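Local coordinates for GntR family transcriptional regulator (PDB 7B5U), which binds cyclic di-AMP through the RCK_C domain described here and, as a GntR-family transcriptional regulator, probably binds DNA through another part of the chain, at residues Y6-S11 with T73-R78; K19-L24 with S51-G56; A36-G41 with H58-G63. All blocks are in the same frame, centred on the assembly; numbering follows the deposited sequence.

Contact 1: residues Y6-S11 with T73-R78; sequences YEIIVS and TYFNLR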
loop_
_atom_site.group_PDB
_atom_site.type_symbol
_atom_site.label_atom_id
_atom_site.label_comp_id
_atom_site.label_asym_id
_atom_site.label_seq_id
_atom_site.Cartn_x
_atom_site.Cartn_y
_atom_site.Cartn_z
ATOM N N TYR A 6 5.958 8.999 -0.327
ATOM C CA TYR A 6 6.367 9.900 0.733
ATOM C C TYR A 6 7.121 9.115 1.803
ATOM O O TYR A 6 6.920 7.907 1.980
ATOM C CB TYR A 6 5.136 10.521 1.384
ATOM C CG TYR A 6 4.374 11.440 0.477
ATOM C CD1 TYR A 6 3.318 10.969 -0.286
ATOM C CD2 TYR A 6 4.717 12.779 0.370
ATOM C CE1 TYR A 6 2.622 11.805 -1.132
ATOM C CE2 TYR A 6 4.024 13.627 -0.472
ATOM C CZ TYR A 6 2.977 13.133 -1.219
ATOM O OH TYR A 6 2.275 13.960 -2.067
ATOM N N GLU A 7 7.979 9.824 2.542
ATOM C CA GLU A 7 8.754 9.241 3.631
ATOM C C GLU A 7 8.541 10.100 4.866
ATOM O O GLU A 7 8.738 11.319 4.809
ATOM C CB GLU A 7 10.248 9.212 3.272
ATOM C CG GLU A 7 11.133 8.576 4.339
ATOM C CD GLU A 7 12.609 8.553 3.968
ATOM O OE1 GLU A 7 13.417 8.065 4.787
ATOM O OE2 GLU A 7 12.970 9.019 2.864
ATOM N N ILE A 8 8.126 9.487 5.972
ATOM C CA ILE A 8 8.077 10.181 7.253
ATOM C C ILE A 8 8.863 9.391 8.287
ATOM O O ILE A 8 8.843 8.156 8.297
ATOM C CB ILE A 8 6.642 10.462 7.752
ATOM C CG1 ILE A 8 5.853 9.165 7.951
ATOM C CG2 ILE A 8 5.924 11.435 6.829
ATOM C CD1 ILE A 8 4.526 9.385 8.660
ATOM N N ILE A 9 9.565 10.113 9.154
ATOM C CA ILE A 9 10.275 9.524 10.283
ATOM C C ILE A 9 9.412 9.749 11.519
ATOM O O ILE A 9 9.168 10.897 11.910
ATOM C CB ILE A 9 11.664 10.162 10.470
ATOM C CG1 ILE A 9 12.518 10.023 9.202
ATOM C CG2 ILE A 9 12.351 9.544 11.691
ATOM C CD1 ILE A 9 13.788 10.862 9.233
ATOM N N VAL A 10 8.932 8.666 12.128
ATOM C CA VAL A 10 8.026 8.783 13.270
ATOM C C VAL A 10 8.827 8.937 14.559
ATOM O O VAL A 10 8.899 8.033 15.404
ATOM C CB VAL A 10 6.955 7.668 13.289
ATOM C CG1 VAL A 10 6.001 7.856 12.120
ATOM C CG2 VAL A 10 7.577 6.261 13.237
ATOM N N SER A 11 9.428 10.109 14.712
ATOM C CA SER A 11 10.353 10.379 15.802
ATOM C C SER A 11 9.685 10.965 17.038
ATOM O O SER A 11 10.327 11.033 18.093
ATOM C CB SER A 11 11.460 11.317 15.316
ATOM O OG SER A 11 10.905 12.504 14.783
ATOM N N THR A 73 -0.080 14.485 10.708
ATOM C CA THR A 73 -0.885 14.798 11.886
ATOM C C THR A 73 -1.103 13.564 12.746
ATOM O O THR A 73 -0.995 13.619 13.978
ATOM C CB THR A 73 -2.224 15.378 11.436
ATOM O OG1 THR A 73 -1.984 16.557 10.660
ATOM C CG2 THR A 73 -3.094 15.742 12.623
ATOM N N TYR A 74 -1.409 12.446 12.100
ATOM C CA TYR A 74 -1.708 11.203 12.792
ATOM C C TYR A 74 -0.546 10.753 13.667
ATOM O O TYR A 74 -0.763 10.226 14.767
ATOM C CB TYR A 74 -2.053 10.150 11.739
ATOM C CG TYR A 74 -2.554 8.824 12.242
ATOM C CD1 TYR A 74 -3.857 8.677 12.690
ATOM C CD2 TYR A 74 -1.734 7.706 12.218
ATOM C CE1 TYR A 74 -4.327 7.449 13.122
ATOM C CE2 TYR A 74 -2.195 6.476 12.640
ATOM C CZ TYR A 74 -3.487 6.357 13.089
ATOM O OH TYR A 74 -3.947 5.129 13.512
ATOM N N PHE A 75 0.693 10.949 13.211
ATOM C CA PHE A 75 1.866 10.535 13.968
ATOM C C PHE A 75 2.498 11.668 14.781
ATOM O O PHE A 75 3.662 11.555 15.191
ATOM C CB PHE A 75 2.882 9.853 13.053
ATOM C CG PHE A 75 2.489 8.457 12.656
ATOM C CD1 PHE A 75 2.040 8.177 11.384
ATOM C CD2 PHE A 75 2.548 7.426 13.577
ATOM C CE1 PHE A 75 1.673 6.881 11.035
ATOM C CE2 PHE A 75 2.192 6.136 13.234
ATOM C CZ PHE A 75 1.752 5.863 11.961
ATOM N N ASN A 76 1.757 12.753 15.026
ATOM C CA ASN A 76 2.189 13.793 15.965
ATOM C C ASN A 76 3.434 14.528 15.464
ATOM O O ASN A 76 4.317 14.886 16.242
ATOM C CB ASN A 76 2.394 13.247 17.389
ATOM C CG ASN A 76 2.568 14.351 18.410
ATOM O OD1 ASN A 76 1.976 15.432 18.282
ATOM N ND2 ASN A 76 3.400 14.104 19.420
ATOM N N LEU A 77 3.482 14.789 14.155
ATOM C CA LEU A 77 4.627 15.431 13.521
ATOM C C LEU A 77 4.345 16.874 13.100
ATOM O O LEU A 77 5.074 17.421 12.267
ATOM C CB LEU A 77 5.106 14.606 12.325
ATOM C CG LEU A 77 5.606 13.187 12.630
ATOM C CD1 LEU A 77 5.945 12.425 11.356
ATOM C CD2 LEU A 77 6.813 13.263 13.537
ATOM N N ARG A 78 3.328 17.517 13.671
ATOM C CA ARG A 78 2.945 18.848 13.200
ATOM C C ARG A 78 3.845 19.979 13.691
ATOM O O ARG A 78 3.701 21.105 13.199
ATOM C CB ARG A 78 1.489 19.148 13.565
ATOM C CG ARG A 78 0.474 18.301 12.821
ATOM C CD ARG A 78 0.026 18.942 11.530
ATOM N NE ARG A 78 -0.828 20.104 11.759
ATOM C CZ ARG A 78 -1.198 20.947 10.800
ATOM N NH1 ARG A 78 -0.786 20.750 9.556
ATOM N NH2 ARG A 78 -1.972 21.985 11.081
#
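Val10 lays its CG1 methyl over one face of the Phe75 ring, with CG1 4.0 Å from the ring centroid and 25° off the ring normal, a CH-pi contact. The methyl sits toward the rim, closest to CG of Phe75 at 3.6 Å. Tyr74 brings the edge of its ring, at CD2, to the opposite face. Ile8 approaches differently: its side chain crosses that of Phe75 at about a right angle, and its CD1 reaches CD1 of Phe75 obliquely at 3.9 Å. The chi1 of Ile8, 61°, places CG1 between its backbone N and carbonyl carbon and sends CD1 at the end of the branch to the ring. Farther along, Leu77 sets both methyls against the carbonyl O of Ile9. CD1 of Leu77 stands 3.6 Å from that O of Ile9 and 4.2 Å from CB of Ile8. Phe75 and Leu77 belong to the exit of helix 65-74, where Asn76, with positive phi, completes a Schellman motif as its C-prime residue. Ile59 also packs on both Val10 and Phe75. The side-chain contacts are apolar, with one partner of Leu77 a backbone carbonyl; shape and dispersion hold the helix end to the edge strand, without polar bonds between the two segments.

Contact 2: residues K19-L24 with S51-G56; sequences KSIGEL and SVIEQG. With 2BA ((2R,3R,3aS,5R,7aR,9R,10R,10aS,12R,14aR)-2,9-bis(6-amino-9H-purin-9-yl)octahydro-2H,7H-difuro[3,2-d:3',2'-j][1,3,7,9,2,8 ]tetraoxadiphosphacyclododecine-3,5,10,12-tetrol 5,12-dioxide), chain C.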
loop_
_atom_site.group_PDB
_atom_site.type_symbol
_atom_site.label_atom_id
_atom_site.label_comp_id
_atom_site.label_asym_id
_atom_site.label_seq_id
_atom_site.Cartn_x
_atom_site.Cartn_y
_atom_site.Cartn_z
ATOM N N LYS A 19 2.128 -0.263 17.746
ATOM C CA LYS A 19 0.970 -0.952 17.208
ATOM C C LYS A 19 1.262 -1.459 15.802
ATOM O O LYS A 19 2.138 -0.947 15.097
ATOM C CB LYS A 19 -0.238 -0.014 17.185
ATOM C CG LYS A 19 -0.659 0.476 18.566
ATOM C CD LYS A 19 -2.171 0.573 18.659
ATOM C CE LYS A 19 -2.631 1.127 19.998
ATOM N NZ LYS A 19 -2.677 2.614 19.996
ATOM N N SER A 20 0.506 -2.475 15.403
ATOM C CA SER A 20 0.615 -2.998 14.056
ATOM C C SER A 20 -0.194 -2.144 13.083
ATOM O O SER A 20 -1.143 -1.450 13.453
ATOM C CB SER A 20 0.107 -4.437 14.004
ATOM O OG SER A 20 -1.299 -4.474 14.150
ATOM N N ILE A 21 0.167 -2.255 11.804
ATOM C CA ILE A 21 -0.542 -1.521 10.755
ATOM C C ILE A 21 -2.019 -1.888 10.740
ATOM O O ILE A 21 -2.887 -1.028 10.535
ATOM C CB ILE A 21 0.132 -1.772 9.392
ATOM C CG1 ILE A 21 1.527 -1.144 9.364
ATOM C CG2 ILE A 21 -0.730 -1.273 8.250
ATOM C CD1 ILE A 21 2.307 -1.447 8.083
ATOM N N GLY A 22 -2.327 -3.166 10.958
ATOM C CA GLY A 22 -3.713 -3.600 10.991
ATOM C C GLY A 22 -4.481 -3.083 12.194
ATOM O O GLY A 22 -5.656 -2.725 12.079
ATOM N N GLU A 23 -3.846 -3.071 13.372
ATOM C CA GLU A 23 -4.482 -2.488 14.551
ATOM C C GLU A 23 -4.780 -1.017 14.326
ATOM O O GLU A 23 -5.838 -0.518 14.739
ATOM C CB GLU A 23 -3.564 -2.631 15.770
ATOM C CG GLU A 23 -3.504 -4.027 16.326
ATOM C CD GLU A 23 -2.314 -4.262 17.247
ATOM O OE1 GLU A 23 -1.515 -3.329 17.507
ATOM O OE2 GLU A 23 -2.180 -5.408 17.721
ATOM N N LEU A 24 -3.844 -0.300 13.702
ATOM C CA LEU A 24 -4.041 1.115 13.420
ATOM C C LEU A 24 -5.096 1.322 12.353
ATOM O O LEU A 24 -5.754 2.371 12.339
ATOM C CB LEU A 24 -2.728 1.743 12.965
ATOM C CG LEU A 24 -1.638 1.781 14.033
ATOM C CD1 LEU A 24 -0.340 2.267 13.426
ATOM C CD2 LEU A 24 -2.056 2.675 15.186
ATOM N N SER A 51 2.935 -6.023 10.614
ATOM C CA SER A 51 4.132 -5.225 10.829
ATOM C C SER A 51 3.839 -4.115 11.826
ATOM O O SER A 51 2.771 -3.494 11.789
ATOM C CB SER A 51 4.602 -4.641 9.499
ATOM O OG SER A 51 5.199 -5.634 8.681
ATOM N N VAL A 52 4.784 -3.876 12.732
ATOM C CA VAL A 52 4.621 -2.907 13.813
ATOM C C VAL A 52 5.400 -1.642 13.484
ATOM O O VAL A 52 6.473 -1.694 12.871
ATOM C CB VAL A 52 5.078 -3.517 15.155
ATOM C CG1 VAL A 52 4.913 -2.532 16.314
ATOM C CG2 VAL A 52 4.294 -4.785 15.439
ATOM N N ILE A 53 4.845 -0.499 13.857
ATOM C CA ILE A 53 5.518 0.776 13.673
ATOM C C ILE A 53 6.087 1.214 15.016
ATOM O O ILE A 53 5.352 1.385 15.993
ATOM C CB ILE A 53 4.578 1.825 13.065
ATOM C CG1 ILE A 53 4.068 1.337 11.707
ATOM C CG2 ILE A 53 5.298 3.159 12.917
ATOM C CD1 ILE A 53 3.005 2.223 11.099
ATOM N N GLU A 54 7.411 1.391 15.067
ATOM C CA GLU A 54 8.118 1.757 16.288
ATOM C C GLU A 54 8.744 3.137 16.153
ATOM O O GLU A 54 8.975 3.629 15.047
ATOM C CB GLU A 54 9.242 0.760 16.584
ATOM C CG GLU A 54 8.897 -0.702 16.359
ATOM C CD GLU A 54 8.188 -1.330 17.532
ATOM O OE1 GLU A 54 7.649 -0.576 18.372
ATOM O OE2 GLU A 54 8.173 -2.580 17.613
ATOM N N GLN A 55 9.042 3.750 17.292
ATOM C CA GLN A 55 9.551 5.112 17.256
ATOM C C GLN A 55 10.883 5.164 16.518
ATOM O O GLN A 55 11.763 4.324 16.723
ATOM C CB GLN A 55 9.707 5.683 18.662
ATOM C CG GLN A 55 9.949 7.185 18.624
ATOM C CD GLN A 55 9.775 7.823 19.984
ATOM O OE1 GLN A 55 10.627 7.684 20.868
ATOM N NE2 GLN A 55 8.670 8.533 20.169
ATOM N N GLY A 56 11.027 6.164 15.654
ATOM C CA GLY A 56 12.223 6.311 14.856
ATOM C C GLY A 56 12.176 5.616 13.515
ATOM O O GLY A 56 13.053 5.863 12.672
HETATM P P 2BA C . -8.620 -2.255 4.448
HETATM O O1P 2BA C . -7.956 -1.110 3.779
HETATM O O2P 2BA C . -10.093 -2.171 4.667
HETATM O "O5'" 2BA C . -8.230 -3.590 3.613
HETATM C "C5'" 2BA C . -8.886 -4.803 3.902
HETATM C "C4'" 2BA C . -8.083 -5.938 3.203
HETATM O "O4'" 2BA C . -8.137 -5.762 1.883
HETATM C "C3'" 2BA C . -6.595 -5.956 3.634
HETATM O "O3'" 2BA C . -6.477 -6.723 4.776
HETATM C "C2'" 2BA C . -5.947 -6.521 2.345
HETATM O "O2'" 2BA C . -5.950 -8.011 2.361
HETATM C "C1'" 2BA C . -6.682 -6.013 1.336
HETATM N N9 2BA C . -6.195 -4.755 0.778
HETATM C C8 2BA C . -6.756 -3.538 0.998
HETATM N N7 2BA C . -6.033 -2.614 0.336
HETATM C C5 2BA C . -5.024 -3.288 -0.271
HETATM C C6 2BA C . -3.985 -2.913 -1.081
HETATM N N6 2BA C . -3.719 -1.566 -1.481
HETATM N N1 2BA C . -3.148 -3.837 -1.554
HETATM C C2 2BA C . -3.293 -5.147 -1.224
HETATM N N3 2BA C . -4.313 -5.554 -0.452
HETATM C C4 2BA C . -5.139 -4.592 0.005
HETATM P P1 2BA C . -5.146 -6.605 5.743
HETATM O O1P1 2BA C . -3.889 -6.669 4.947
HETATM O O2P1 2BA C . -5.306 -7.639 6.805
HETATM O "O5'1" 2BA C . -5.239 -5.095 6.357
HETATM C "C5'1" 2BA C . -6.244 -4.804 7.308
HETATM C "C4'1" 2BA C . -6.293 -3.248 7.454
HETATM O "O4'1" 2BA C . -5.126 -2.794 7.901
HETATM C "C3'1" 2BA C . -6.586 -2.566 6.096
HETATM O "O3'1" 2BA C . -7.961 -2.505 5.940
HETATM C "C2'1" 2BA C . -5.846 -1.219 6.303
HETATM O "O2'1" 2BA C . -6.742 -0.230 6.982
HETATM C "C1'1" 2BA C . -4.767 -1.517 7.057
HETATM N N91 2BA C . -3.552 -1.850 6.323
HETATM C C81 2BA C . -3.012 -3.078 6.109
HETATM N N71 2BA C . -1.906 -2.955 5.353
HETATM C C51 2BA C . -1.790 -1.634 5.080
HETATM C C61 2BA C . -0.891 -0.875 4.351
HETATM N N61 2BA C . 0.235 -1.464 3.695
HETATM N N11 2BA C . -1.030 0.432 4.284
HETATM C C21 2BA C . -2.080 1.038 4.885
HETATM N N31 2BA C . -2.977 0.361 5.609
HETATM C C41 2BA C . -2.809 -0.972 5.666
#
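Ile21 carries CG1 beside its backbone N (chi1 -67°) and CG2 anti to that N, which splits the side chain between two partners. CG1 meets CD1 of Ile53, in the conformer described, at 4.1 Å, the two side chains crossing at about a right angle, while CG2 presses on an adenine of the bound cyclic di-AMP, 3.3 Å from its C41 atom. Leu24 brings CD1 obliquely to the same Ile53 methyl. The backbones meet in a short, weakly bonded antiparallel pairing in which Ser20 faces Val52 as a non-hydrogen-bonded pair. Ile53 N donates to Lys19 O at 3.0 Å, and Ile21 N to Ser51 O at 2.9 Å. Ser20 then turns the strand into a helix: its OG accepts from Glu23 N at 3.0 Å, and Glu23 OE1 accepts from Ser20 N, met from above the carboxylate plane. This reciprocal pair is a capping box, and it fixes the first turn, whose Gly22 CA lies 3.5 Å from the ligand's ribose oxygen O4'1. Hydrogen bonds to the ligand come from Asn25, His28 and Ile34 of both subunits. Ile21 also rests on Ile34 and Ile37 of strand 33-39, so helix 21-24 packs against the main sheet beside the pocket.

Contact 3: residues A36-G41 with H58-G63; sequences AIEHEG and HIFFVG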
loop_
_atom_site.group_PDB
_atom_site.type_symbol
_atom_site.label_atom_id
_atom_site.label_comp_id
_atom_site.label_asym_id
_atom_site.label_seq_id
_atom_site.Cartn_x
_atom_site.Cartn_y
_atom_site.Cartn_z
ATOM N N ALA A 36 6.537 0.384 2.548
ATOM C CA ALA A 36 7.683 -0.175 3.247
ATOM C C ALA A 36 7.840 0.499 4.602
ATOM O O ALA A 36 7.440 1.649 4.786
ATOM C CB ALA A 36 8.980 0.005 2.451
ATOM N N ILE A 37 8.440 -0.237 5.539
ATOM C CA ILE A 37 8.887 0.299 6.819
ATOM C C ILE A 37 10.389 0.097 6.900
ATOM O O ILE A 37 10.890 -0.999 6.617
ATOM C CB ILE A 37 8.213 -0.403 8.012
ATOM C CG1 ILE A 37 6.700 -0.246 7.960
ATOM C CG2 ILE A 37 8.771 0.141 9.328
ATOM C CD1 ILE A 37 5.985 -1.224 8.851
ATOM N N GLU A 38 11.103 1.136 7.310
ATOM C CA GLU A 38 12.513 1.003 7.631
ATOM C C GLU A 38 12.639 1.020 9.145
ATOM O O GLU A 38 12.181 1.969 9.800
ATOM C CB GLU A 38 13.344 2.127 7.022
ATOM C CG GLU A 38 14.829 1.902 7.213
ATOM C CD GLU A 38 15.659 3.085 6.768
ATOM O OE1 GLU A 38 15.086 4.041 6.195
ATOM O OE2 GLU A 38 16.887 3.056 6.987
ATOM N N HIS A 39 13.244 -0.029 9.698
ATOM C CA HIS A 39 13.368 -0.208 11.138
ATOM C C HIS A 39 14.787 -0.669 11.418
ATOM O O HIS A 39 15.222 -1.686 10.869
ATOM C CB HIS A 39 12.369 -1.273 11.587
ATOM C CG HIS A 39 12.473 -1.620 13.035
ATOM N ND1 HIS A 39 12.192 -0.718 14.039
ATOM C CD2 HIS A 39 12.838 -2.769 13.651
ATOM C CE1 HIS A 39 12.368 -1.301 15.211
ATOM N NE2 HIS A 39 12.760 -2.544 15.002
ATOM N N GLU A 40 15.515 0.078 12.244
ATOM C CA GLU A 40 16.904 -0.256 12.547
ATOM C C GLU A 40 17.727 -0.414 11.269
ATOM O O GLU A 40 18.615 -1.266 11.175
ATOM C CB GLU A 40 17.001 -1.500 13.440
ATOM C CG GLU A 40 16.242 -1.386 14.757
ATOM C CD GLU A 40 16.023 -2.730 15.443
ATOM O OE1 GLU A 40 16.264 -3.781 14.808
ATOM O OE2 GLU A 40 15.602 -2.735 16.619
ATOM N N GLY A 41 17.411 0.406 10.264
ATOM C CA GLY A 41 18.132 0.408 9.007
ATOM C C GLY A 41 17.759 -0.696 8.042
ATOM O O GLY A 41 18.349 -0.767 6.956
ATOM N N HIS A 58 11.151 4.748 9.655
ATOM C CA HIS A 58 10.746 5.509 8.480
ATOM C C HIS A 58 9.595 4.770 7.814
ATOM O O HIS A 58 9.700 3.568 7.535
ATOM C CB HIS A 58 11.890 5.655 7.476
ATOM C CG HIS A 58 13.106 6.344 8.010
ATOM N ND1 HIS A 58 13.846 7.216 7.241
ATOM C CD2 HIS A 58 13.725 6.287 9.215
ATOM C CE1 HIS A 58 14.866 7.668 7.948
ATOM N NE2 HIS A 58 14.813 7.124 9.152
ATOM N N ILE A 59 8.495 5.479 7.571
ATOM C CA ILE A 59 7.330 4.928 6.887
ATOM C C ILE A 59 7.311 5.504 5.477
ATOM O O ILE A 59 7.307 6.729 5.299
ATOM C CB ILE A 59 6.016 5.273 7.605
ATOM C CG1 ILE A 59 6.046 4.917 9.092
ATOM C CG2 ILE A 59 4.820 4.635 6.880
ATOM C CD1 ILE A 59 4.761 5.298 9.793
ATOM N N PHE A 60 7.281 4.622 4.483
ATOM C CA PHE A 60 7.172 4.994 3.077
ATOM C C PHE A 60 5.757 4.665 2.619
ATOM O O PHE A 60 5.297 3.540 2.817
ATOM C CB PHE A 60 8.193 4.204 2.246
ATOM C CG PHE A 60 9.623 4.538 2.581
ATOM C CD1 PHE A 60 10.258 3.934 3.655
ATOM C CD2 PHE A 60 10.332 5.459 1.825
ATOM C CE1 PHE A 60 11.571 4.260 3.979
ATOM C CE2 PHE A 60 11.649 5.778 2.146
ATOM C CZ PHE A 60 12.265 5.174 3.221
ATOM N N PHE A 61 5.063 5.627 2.014
ATOM C CA PHE A 61 3.660 5.422 1.675
ATOM C C PHE A 61 3.295 6.218 0.428
ATOM O O PHE A 61 3.902 7.253 0.135
ATOM C CB PHE A 61 2.727 5.804 2.834
ATOM C CG PHE A 61 2.819 7.249 3.242
ATOM C CD1 PHE A 61 1.959 8.188 2.711
ATOM C CD2 PHE A 61 3.755 7.662 4.188
ATOM C CE1 PHE A 61 2.041 9.529 3.092
ATOM C CE2 PHE A 61 3.837 8.992 4.565
ATOM C CZ PHE A 61 2.976 9.920 4.031
ATOM N N VAL A 62 2.295 5.723 -0.308
ATOM C CA VAL A 62 1.764 6.426 -1.462
ATOM C C VAL A 62 0.470 7.131 -1.087
ATOM O O VAL A 62 -0.243 6.749 -0.153
ATOM C CB VAL A 62 1.594 5.537 -2.716
ATOM C CG1 VAL A 62 2.942 5.005 -3.168
ATOM C CG2 VAL A 62 0.585 4.414 -2.475
ATOM N N GLY A 63 0.172 8.175 -1.847
ATOM C CA GLY A 63 -0.964 9.046 -1.607
ATOM C C GLY A 63 -0.762 10.344 -2.374
ATOM O O GLY A 63 -0.023 10.386 -3.359
#
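Two central strands of the four-stranded antiparallel sheet of this RCK_C domain pair here, strand 33-39 alongside strand 58-62, their local axes 4.9 Å apart. Glu38 with His58 and Ala36 with Phe60 are hydrogen-bonded pairs, and Ile37 with Ile59 is the non-hydrogen-bonded pair between them. Glu38 N donates to His58 O at 2.8 Å, and His58 N to Glu38 O at 3.0 Å. Phe60 N reaches Ala36 O at 3.0 Å; the return bond from Ala36 N is weak. On the face of Glu38, His58 and Phe60, the Glu38 chain runs extended with CG anti to its backbone N (chi1 -173°), side by side with His58. Its OE1 stands over one face of the imidazole, 3.5 Å from CG of His58, with the carboxylate and ring planes 45° apart. No hydrogen bond joins these two side chains; ND1 of His58 is bonded to Glu7 OE1. Phe60 turns its edge to Glu38, CE1 lying 4.1 Å from CB of Glu38, and to the Ala36 carbonyl. Leu3 of the second subunit packs on Ala36 and Phe60. On the other face, Ile59 touches Ile8, Ile34 and Met71 of helix 65-74, and strand 6-9 pairs along the far side of strand 58-62.

Contacts 1 and 3 share the main sheet, since strand 6-9 of contact 1 lies beside strand 58-62 of contact 3. Contact 3 is mainly backbone hydrogen bonding, with one face in the interior and the other partly exposed and touched by the second subunit. Contact 1 joins that sheet to the end of helix 65-74 by apolar side chains: Ile8, Val10 and Phe75 are buried, while Ser11 lies at the surface. Contact 2, a shorter and weaker pairing apart from the main sheet, mixes backbone bonds with a buried aliphatic cluster and alone borders the ligand. Ile53 against Ile59 joins its hydrophobic side to contact 3.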